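Local coordinates for protein macrophage migration inhibitory factor (Oncomelania hupensis, PDB 6LR3) that belongs to the macrophage migration inhibitory factor family of small alpha/beta proteins and assembles as a homotrimer, at residues T8-K13 with L88-E93; A21-M26 with M38-R43; A60-I65 with R78-M83. All coordinates share one frame; numbering follows the deposited sequence.

Contact 1 of 3, residues T8-K13 with L88-E93; sequences TNVAEK and LNVRRE. Unlike the reference sequence in segment 88-93: Asn89 (reference Lys), Val90 (reference Ile).
An ST turn at Thr8 sets up Val10 for its contact with Leu88 and Val90. The hydroxyl oxygen Thr8 OG1 accepts from Val10 N over 3.1 Å, and the bond is nearly straight at 167°. Thr8 OG1 is also bonded to the carbonyl oxygen of Cys57. The hydroxyl is therefore gripped by backbone atoms from two loops, and this ties the start of the loop after strand 3-8 to the chain entering strand 58-64.

Across the contact only van der Waals touches are made. Val10 CG2 is the atom in the middle. Val10 CG2 lies 3.5 Å from the backbone oxygen Leu88 O and 4.2 Å from Leu88 CB. The same methyl, Val10 CG2, meets Val90 CG2 at 3.7 Å, and the two valine side chains cross at a slant. With Val10 CG1 anti to the backbone N (chi1 174°), CG2 takes the place beside that N and faces the other segment. Val10 CG1 has a looser approach, 3.9 Å from Leu88 O. Thr8 adds a marginal touch, with Thr8 OG1 4.3 Å from Leu88 CD1.

The partner segment turns sharply here. Asn89 is the first residue after helix 70-88 to leave helical geometry, and its phi is positive (55°). On either side of it, Leu88 and Val90 both point toward the 8-13 loop. Further along, Arg91 NE and Glu93 OE2 (2.8 Å) form a salt bridge within the segment.

The contact brings together two loops, one leading toward helix 19-31 and one leaving helix 70-88. Ile15 touches both Val10 and Leu88. Val58 of strand 58-64 lies against Thr8, Leu88 and Val90, and Pro56 packs on Val90.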
loop_
_atom_site.group_PDB
_atom_site.type_symbol
_atom_site.label_atom_id
_atom_site.label_comp_id
_atom_site.label_asym_id
_atom_site.label_seq_id
_atom_site.Cartn_x
_atom_site.Cartn_y
_atom_site.Cartn_z
ATOM N N THR B 8 11.944 1.207 -1.497
ATOM C CA THR B 8 13.345 0.831 -1.785
ATOM C C THR B 8 14.135 0.751 -0.493
ATOM O O THR B 8 13.887 1.536 0.422
ATOM C CB THR B 8 13.979 1.801 -2.789
ATOM O OG1 THR B 8 15.281 1.275 -3.095
ATOM C CG2 THR B 8 14.061 3.231 -2.251
ATOM N N ASN B 9 15.095 -0.166 -0.464
ATOM C CA ASN B 9 16.069 -0.269 0.641
ATOM C C ASN B 9 17.222 0.697 0.405
ATOM O O ASN B 9 18.037 0.845 1.307
ATOM C CB ASN B 9 16.550 -1.687 0.880
ATOM C CG ASN B 9 17.180 -2.316 -0.327
ATOM O OD1 ASN B 9 17.156 -1.747 -1.416
ATOM N ND2 ASN B 9 17.781 -3.491 -0.128
ATOM N N VAL B 10 17.265 1.392 -0.733
ATOM C CA VAL B 10 18.299 2.427 -0.945
ATOM C C VAL B 10 18.042 3.552 0.055
ATOM O O VAL B 10 16.891 4.001 0.218
ATOM C CB VAL B 10 18.312 2.920 -2.394
ATOM C CG1 VAL B 10 19.278 4.085 -2.570
ATOM C CG2 VAL B 10 18.638 1.778 -3.337
ATOM N N ALA B 11 19.113 3.997 0.732
ATOM C CA ALA B 11 19.010 5.019 1.794
ATOM C C ALA B 11 18.672 6.377 1.176
ATOM O O ALA B 11 19.180 6.678 0.091
ATOM C CB ALA B 11 20.282 5.035 2.586
ATOM N N GLU B 12 17.893 7.176 1.891
ATOM C CA GLU B 12 17.464 8.534 1.471
ATOM C C GLU B 12 18.705 9.352 1.097
ATOM O O GLU B 12 18.679 10.054 0.056
ATOM C CB GLU B 12 16.683 9.212 2.598
ATOM C CG GLU B 12 15.946 10.471 2.172
ATOM C CD GLU B 12 15.104 11.099 3.267
ATOM O OE1 GLU B 12 13.839 11.071 3.181
ATOM O OE2 GLU B 12 15.726 11.595 4.215
ATOM N N LYS B 13 19.780 9.239 1.879
ATOM C CA LYS B 13 20.990 10.072 1.649
ATOM C C LYS B 13 21.612 9.746 0.278
ATOM O O LYS B 13 22.347 10.587 -0.237
ATOM C CB LYS B 13 22.013 9.893 2.770
ATOM C CG LYS B 13 22.662 8.529 2.836
ATOM C CD LYS B 13 24.002 8.399 2.163
ATOM C CE LYS B 13 24.390 6.958 1.904
ATOM N NZ LYS B 13 24.985 6.797 0.548
ATOM N N LEU B 88 18.831 5.527 -8.168
ATOM C CA LEU B 88 18.935 4.644 -6.986
ATOM C C LEU B 88 20.103 3.677 -7.111
ATOM O O LEU B 88 20.372 2.987 -6.130
ATOM C CB LEU B 88 17.621 3.887 -6.781
ATOM C CG LEU B 88 16.348 4.753 -6.760
ATOM C CD1 LEU B 88 15.123 3.939 -6.526
ATOM C CD2 LEU B 88 16.457 5.834 -5.721
ATOM N N ASN B 89 20.718 3.571 -8.282
ATOM C CA ASN B 89 21.797 2.595 -8.558
ATOM C C ASN B 89 21.292 1.196 -8.230
ATOM O O ASN B 89 22.029 0.407 -7.619
ATOM C CB ASN B 89 23.053 2.964 -7.776
ATOM C CG ASN B 89 23.639 4.247 -8.313
ATOM O OD1 ASN B 89 23.979 4.310 -9.493
ATOM N ND2 ASN B 89 23.829 5.233 -7.460
ATOM N N VAL B 90 20.057 0.904 -8.624
ATOM C CA VAL B 90 19.488 -0.451 -8.499
ATOM C C VAL B 90 19.616 -1.102 -9.867
ATOM O O VAL B 90 19.393 -0.425 -10.892
ATOM C CB VAL B 90 18.038 -0.355 -8.007
ATOM C CG1 VAL B 90 17.366 -1.695 -7.934
ATOM C CG2 VAL B 90 17.992 0.244 -6.612
ATOM N N ARG B 91 19.974 -2.384 -9.893
ATOM C CA ARG B 91 20.025 -3.129 -11.166
ATOM C C ARG B 91 18.612 -3.352 -11.683
ATOM O O ARG B 91 17.650 -3.511 -10.852
ATOM C CB ARG B 91 20.723 -4.452 -10.921
ATOM C CG ARG B 91 22.218 -4.262 -10.662
ATOM C CD ARG B 91 22.935 -5.402 -9.966
ATOM N NE ARG B 91 22.299 -6.694 -9.938
ATOM C CZ ARG B 91 21.918 -7.348 -8.843
ATOM N NH1 ARG B 91 22.097 -6.837 -7.625
ATOM N NH2 ARG B 91 21.323 -8.518 -8.994
ATOM N N ARG B 92 18.455 -3.413 -12.998
ATOM C CA ARG B 92 17.133 -3.649 -13.614
ATOM C C ARG B 92 16.537 -4.952 -13.070
ATOM O O ARG B 92 15.298 -4.997 -12.875
ATOM C CB ARG B 92 17.224 -3.682 -15.136
ATOM C CG ARG B 92 15.899 -3.443 -15.815
ATOM C CD ARG B 92 16.003 -3.479 -17.324
ATOM N NE ARG B 92 16.862 -2.405 -17.821
ATOM C CZ ARG B 92 16.482 -1.171 -18.090
ATOM N NH1 ARG B 92 15.239 -0.772 -17.907
ATOM N NH2 ARG B 92 17.375 -0.305 -18.542
ATOM N N GLU B 93 17.358 -5.968 -12.788
ATOM C CA GLU B 93 16.847 -7.269 -12.308
ATOM C C GLU B 93 16.521 -7.212 -10.818
ATOM O O GLU B 93 16.223 -8.289 -10.240
ATOM C CB GLU B 93 17.846 -8.394 -12.635
ATOM C CG GLU B 93 19.162 -8.261 -11.896
ATOM C CD GLU B 93 20.265 -7.557 -12.678
ATOM O OE1 GLU B 93 19.991 -6.671 -13.558
ATOM O OE2 GLU B 93 21.442 -7.865 -12.362
#

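Contact 2 of 3, residues A21-M26 with M38-R43; sequences AALTNM and MFVDLR. With SO4 (sulfate ion), chain N.
Thr24 and Leu23 rest on Met38 and Val40 where helix 19-31 covers strand 39-43 and the residue leading into it. This is part of a beta-alpha-beta unit: strand 3-8, helix 19-31, then strand 39-43, parallel to the first strand.

Thr24 can be followed outward from its CB. One branch is the hydroxyl, which lies beside the backbone N (chi1 -66°). Thr24 OG1 comes within 3.2 Å of Val40 CG2, a tight approach between oxygen and methyl. The same oxygen is bonded to the carbonyl of Gln20 one helical turn back. A water donates to Thr24 OG1 (2.8 Å) and to Met38 O (2.8 Å), and so bridges the helix and the start of the strand. The other branch, Thr24 CG2, goes to Met38, just before the strand, and lies 3.8 Å from Met38 CG. Here the two side chains run past each other in opposite directions.

Leu23 completes the apolar seam, with Leu23 CD2 3.9 Å from Val40 CG1. Its own neighbours include Ile4 and Val6 of strand 3-8 and Met83 of helix 70-88. Strand 39-43 continues the sheet into the third subunit through an antiparallel ladder.

Further along the strand, Asp41 and Arg43 form a salt bridge, with Arg43 NH2 3.0 Å from Asp41 OD2. The bond from Arg43 NE to Asp41 OD1 is weak. The carboxylate probably helps fix the guanidinium rotation. Arg43 of all three subunits surrounds one sulfate ion, probably from the crystallisation liquor. In this chain Arg43 NH1 bonds sulfate O3 at 2.8 Å, and Arg43 NH2 reaches sulfate O1 at 2.8 Å in an almost straight bond (175°).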
loop_
_atom_site.group_PDB
_atom_site.type_symbol
_atom_site.label_atom_id
_atom_site.label_comp_id
_atom_site.label_asym_id
_atom_site.label_seq_id
_atom_site.Cartn_x
_atom_site.Cartn_y
_atom_site.Cartn_z
ATOM N N ALA B 21 10.570 14.848 -7.806
ATOM C CA ALA B 21 10.209 15.865 -8.819
ATOM C C ALA B 21 10.369 15.281 -10.211
ATOM O O ALA B 21 9.489 15.478 -11.063
ATOM C CB ALA B 21 11.061 17.103 -8.641
ATOM N N ALA B 22 11.468 14.577 -10.467
ATOM C CA ALA B 22 11.765 14.026 -11.807
ATOM C C ALA B 22 10.739 12.947 -12.121
ATOM O O ALA B 22 10.232 12.909 -13.258
ATOM C CB ALA B 22 13.182 13.490 -11.882
ATOM N N LEU B 23 10.439 12.098 -11.145
ATOM C CA LEU B 23 9.456 11.012 -11.328
ATOM C C LEU B 23 8.087 11.614 -11.532
ATOM O O LEU B 23 7.365 11.132 -12.411
ATOM C CB LEU B 23 9.544 10.081 -10.113
ATOM C CG LEU B 23 8.732 8.809 -10.184
ATOM C CD1 LEU B 23 9.040 8.059 -11.452
ATOM C CD2 LEU B 23 9.049 7.956 -8.970
ATOM N N THR B 24 7.738 12.659 -10.772
ATOM C CA THR B 24 6.469 13.386 -10.939
ATOM C C THR B 24 6.348 13.830 -12.391
ATOM O O THR B 24 5.322 13.562 -13.012
ATOM C CB THR B 24 6.376 14.606 -10.017
ATOM O OG1 THR B 24 6.329 14.152 -8.660
ATOM C CG2 THR B 24 5.138 15.414 -10.296
ATOM N N ASN B 25 7.365 14.508 -12.897
ATOM C CA ASN B 25 7.331 15.089 -14.263
ATOM C C ASN B 25 7.230 13.954 -15.282
ATOM O O ASN B 25 6.421 14.049 -16.192
ATOM C CB ASN B 25 8.552 15.967 -14.512
ATOM C CG ASN B 25 8.437 17.280 -13.742
ATOM O OD1 ASN B 25 7.341 17.652 -13.340
ATOM N ND2 ASN B 25 9.557 17.894 -13.403
ATOM N N MET B 26 8.021 12.920 -15.119
ATOM C CA MET B 26 8.088 11.847 -16.124
ATOM C C MET B 26 6.741 11.129 -16.167
ATOM O O MET B 26 6.235 10.869 -17.280
ATOM C CB MET B 26 9.217 10.860 -15.807
ATOM C CG MET B 26 9.483 9.896 -16.932
ATOM S SD MET B 26 10.615 8.588 -16.407
ATOM C CE MET B 26 9.460 7.583 -15.478
ATOM N N MET B 38 -0.740 14.370 -9.110
ATOM C CA MET B 38 0.313 13.333 -9.111
ATOM C C MET B 38 0.981 13.301 -7.729
ATOM O O MET B 38 1.627 14.289 -7.338
ATOM C CB MET B 38 1.369 13.627 -10.178
ATOM C CG MET B 38 2.521 12.618 -10.215
ATOM S SD MET B 38 1.987 10.960 -10.732
ATOM C CE MET B 38 1.332 11.416 -12.336
ATOM N N PHE B 39 0.860 12.191 -7.025
ATOM C CA PHE B 39 1.612 11.965 -5.786
ATOM C C PHE B 39 2.797 11.072 -6.079
ATOM O O PHE B 39 2.684 10.098 -6.872
ATOM C CB PHE B 39 0.763 11.249 -4.749
ATOM C CG PHE B 39 -0.444 11.975 -4.224
ATOM C CD1 PHE B 39 -1.624 11.972 -4.930
ATOM C CD2 PHE B 39 -0.417 12.570 -2.975
ATOM C CE1 PHE B 39 -2.768 12.568 -4.409
ATOM C CE2 PHE B 39 -1.544 13.163 -2.456
ATOM C CZ PHE B 39 -2.727 13.149 -3.161
ATOM N N VAL B 40 3.911 11.345 -5.412
ATOM C CA VAL B 40 5.048 10.409 -5.352
ATOM C C VAL B 40 5.373 10.211 -3.883
ATOM O O VAL B 40 5.775 11.174 -3.217
ATOM C CB VAL B 40 6.277 10.869 -6.161
ATOM C CG1 VAL B 40 7.368 9.822 -6.046
ATOM C CG2 VAL B 40 5.926 11.107 -7.610
ATOM N N ASP B 41 5.135 8.995 -3.426
ATOM C CA ASP B 41 5.325 8.557 -2.029
ATOM C C ASP B 41 6.591 7.705 -2.015
ATOM O O ASP B 41 6.556 6.563 -2.493
ATOM C CB ASP B 41 4.058 7.853 -1.567
ATOM C CG ASP B 41 4.059 7.446 -0.104
ATOM O OD1 ASP B 41 5.089 7.622 0.524
ATOM O OD2 ASP B 41 3.004 6.910 0.324
ATOM N N LEU B 42 7.689 8.282 -1.558
ATOM C CA LEU B 42 9.004 7.611 -1.533
ATOM C C LEU B 42 9.248 7.005 -0.158
ATOM O O LEU B 42 9.331 7.732 0.810
ATOM C CB LEU B 42 10.097 8.614 -1.889
ATOM C CG LEU B 42 11.524 8.081 -1.802
ATOM C CD1 LEU B 42 11.743 6.876 -2.685
ATOM C CD2 LEU B 42 12.502 9.182 -2.140
ATOM N N ARG B 43 9.325 5.691 -0.116
ATOM C CA ARG B 43 9.739 4.944 1.092
ATOM C C ARG B 43 11.183 4.508 0.856
ATOM O O ARG B 43 11.423 3.450 0.277
ATOM C CB ARG B 43 8.840 3.741 1.361
ATOM C CG ARG B 43 7.415 4.107 1.745
ATOM C CD ARG B 43 6.564 4.403 0.531
ATOM N NE ARG B 43 5.165 4.629 0.841
ATOM C CZ ARG B 43 4.243 3.681 0.955
ATOM N NH1 ARG B 43 4.545 2.391 0.779
ATOM N NH2 ARG B 43 2.982 4.041 1.179
HETATM S S SO4 N . 1.236 0.617 1.194
HETATM O O1 SO4 N . 1.048 2.068 1.296
HETATM O O2 SO4 N . 1.167 0.009 2.529
HETATM O O3 SO4 N . 2.579 0.374 0.673
HETATM O O4 SO4 N . 0.279 0.051 0.309
HETATM O O HOH W 1 4.339 14.968 -6.933
#

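Contact 3 of 3, residues A60-I65 with R78-M83; sequences ATVECI and RDMEDM
Met80 meets Val62 and Ala60 through apolar contacts alone. The methionine and Val62 approach tip to tip. Val62 CG2 lies 3.7 Å from Met80 SD, and the same methyl is 3.7 Å from Met80 CE. Sulfur and terminal methyl thus both rest against this one valine methyl. Met80 CE also reaches Ala60 CB, at 4.2 Å. Met80 is extended through chi2 (173°) and bends at chi3 (68°), which swings CE toward Ala60 while SD stays against Val62. Ala60 and Val62, two apart on the strand, both point toward the helix.

The backbones stay well apart, with the nearest pair of CA atoms, those of Ala60 and Met80, 9.1 Å apart. One long side chain spans this gap. The arrangement belongs to a beta-alpha-beta unit in which helix 70-88 connects strand 58-64 to the parallel strand 95-101 and covers one side of the sheet. Ile97 of strand 95-101 also touches Met80, while Phe99 touches Val62. Met27 of helix 19-31 packs on both Met80 and Val62.

Polar links to other subunits lie away from this meeting point: Glu63 OE2 to Arg98 NH1 of the third subunit, a salt bridge, and Glu81 OE2 to Gly111 N of the second subunit, a hydrogen bond.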
loop_
_atom_site.group_PDB
_atom_site.type_symbol
_atom_site.label_atom_id
_atom_site.label_comp_id
_atom_site.label_asym_id
_atom_site.label_seq_id
_atom_site.Cartn_x
_atom_site.Cartn_y
_atom_site.Cartn_z
ATOM N N ALA B 60 7.813 -0.846 -6.772
ATOM C CA ALA B 60 7.069 0.408 -6.961
ATOM C C ALA B 60 5.652 0.081 -7.427
ATOM O O ALA B 60 5.458 -0.985 -8.048
ATOM C CB ALA B 60 7.778 1.310 -7.929
ATOM N N THR B 61 4.722 0.977 -7.153
ATOM C CA THR B 61 3.338 0.850 -7.627
ATOM C C THR B 61 2.928 2.156 -8.313
ATOM O O THR B 61 3.334 3.249 -7.902
ATOM C CB THR B 61 2.372 0.418 -6.523
ATOM O OG1 THR B 61 2.268 1.443 -5.541
ATOM C CG2 THR B 61 2.795 -0.876 -5.861
ATOM N N VAL B 62 2.072 2.002 -9.306
ATOM C CA VAL B 62 1.482 3.109 -10.071
ATOM C C VAL B 62 -0.023 2.954 -10.005
ATOM O O VAL B 62 -0.526 2.020 -10.565
ATOM C CB VAL B 62 1.978 3.114 -11.520
ATOM C CG1 VAL B 62 1.320 4.228 -12.311
ATOM C CG2 VAL B 62 3.507 3.202 -11.569
ATOM N N GLU B 63 -0.680 3.792 -9.216
ATOM C CA GLU B 63 -2.150 3.834 -9.082
ATOM C C GLU B 63 -2.648 4.934 -10.014
ATOM O O GLU B 63 -2.190 6.074 -9.904
ATOM C CB GLU B 63 -2.562 4.069 -7.641
ATOM C CG GLU B 63 -2.241 2.905 -6.713
ATOM C CD GLU B 63 -2.357 3.249 -5.236
ATOM O OE1 GLU B 63 -1.355 3.728 -4.687
ATOM O OE2 GLU B 63 -3.479 3.099 -4.663
ATOM N N CYS B 64 -3.553 4.605 -10.912
ATOM C CA CYS B 64 -4.051 5.586 -11.898
ATOM C C CYS B 64 -5.478 5.237 -12.303
ATOM O O CYS B 64 -5.780 4.053 -12.457
ATOM C CB CYS B 64 -3.142 5.627 -13.116
ATOM S SG CYS B 64 -3.472 7.043 -14.199
ATOM N N ILE B 65 -6.305 6.258 -12.451
ATOM C CA ILE B 65 -7.644 6.144 -13.057
ATOM C C ILE B 65 -7.430 6.170 -14.577
ATOM O O ILE B 65 -6.915 7.186 -15.078
ATOM C CB ILE B 65 -8.570 7.274 -12.586
ATOM C CG1 ILE B 65 -8.697 7.285 -11.057
ATOM C CG2 ILE B 65 -9.951 7.122 -13.262
ATOM C CD1 ILE B 65 -9.346 8.578 -10.535
ATOM N N ARG B 78 9.731 0.451 -18.281
ATOM C CA ARG B 78 11.111 0.602 -18.806
ATOM C C ARG B 78 11.614 1.998 -18.434
ATOM O O ARG B 78 12.785 2.119 -18.010
ATOM C CB ARG B 78 11.173 0.278 -20.304
ATOM C CG ARG B 78 10.903 -1.186 -20.623
ATOM C CD ARG B 78 11.280 -1.554 -22.065
ATOM N NE ARG B 78 12.740 -1.501 -22.036
ATOM C CZ ARG B 78 13.579 -2.518 -21.764
ATOM N NH1 ARG B 78 13.111 -3.754 -21.669
ATOM N NH2 ARG B 78 14.886 -2.291 -21.604
ATOM N N ASP B 79 10.787 3.029 -18.586
ATOM C CA ASP B 79 11.177 4.424 -18.274
ATOM C C ASP B 79 11.410 4.562 -16.775
ATOM O O ASP B 79 12.383 5.210 -16.395
ATOM C CB ASP B 79 10.129 5.400 -18.782
ATOM C CG ASP B 79 10.192 5.613 -20.286
ATOM O OD1 ASP B 79 11.204 5.194 -20.908
ATOM O OD2 ASP B 79 9.235 6.158 -20.804
ATOM N N MET B 80 10.536 3.987 -15.950
ATOM C CA MET B 80 10.721 4.013 -14.473
ATOM C C MET B 80 11.991 3.245 -14.115
ATOM O O MET B 80 12.777 3.754 -13.318
ATOM C CB MET B 80 9.499 3.418 -13.769
ATOM C CG MET B 80 8.322 4.315 -13.869
ATOM S SD MET B 80 6.783 3.532 -13.218
ATOM C CE MET B 80 7.214 3.451 -11.483
ATOM N N GLU B 81 12.192 2.055 -14.663
ATOM C CA GLU B 81 13.417 1.279 -14.395
ATOM C C GLU B 81 14.624 2.157 -14.717
ATOM O O GLU B 81 15.548 2.208 -13.908
ATOM C CB GLU B 81 13.461 0.016 -15.238
ATOM C CG GLU B 81 12.539 -1.064 -14.720
ATOM C CD GLU B 81 12.476 -2.234 -15.709
ATOM O OE1 GLU B 81 13.002 -2.073 -16.846
ATOM O OE2 GLU B 81 11.936 -3.285 -15.315
ATOM N N ASP B 82 14.609 2.815 -15.874
ATOM C CA ASP B 82 15.793 3.620 -16.283
ATOM C C ASP B 82 16.066 4.693 -15.218
ATOM O O ASP B 82 17.254 4.934 -14.887
ATOM C CB ASP B 82 15.597 4.257 -17.648
ATOM C CG ASP B 82 15.643 3.290 -18.807
ATOM O OD1 ASP B 82 15.926 2.109 -18.614
ATOM O OD2 ASP B 82 15.378 3.753 -19.904
ATOM N N MET B 83 15.013 5.356 -14.737
ATOM C CA MET B 83 15.174 6.413 -13.720
ATOM C C MET B 83 15.656 5.783 -12.411
ATOM O O MET B 83 16.486 6.379 -11.748
ATOM C CB MET B 83 13.850 7.165 -13.511
ATOM C CG MET B 83 14.030 8.331 -12.633
ATOM S SD MET B 83 12.578 9.389 -12.650
ATOM C CE MET B 83 12.588 10.055 -14.303
#

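Overall arrangement
Contacts 2 and 3 follow each other along the chain. Both are nested inside the loop closed by contact 1. Their centres lie about 10 Å apart, and each sets a helix on the same sheet. The two helices also meet: Met26 CE is 3.8 Å from Met80 N. Contact 1 sits about 15 Å, centre to centre, from either of the others. It reaches contact 2 through Thr8 N and Arg43 O, 2.9 Å apart, a probable hydrogen bond. It reaches contact 3 through salt bridges from Arg92 NH1 to Glu81 OE1 and Arg92 NH2 to Asp82 OD1, each 2.8 Å. Among the three, contact 2 holds the sulfate shared by the subunits.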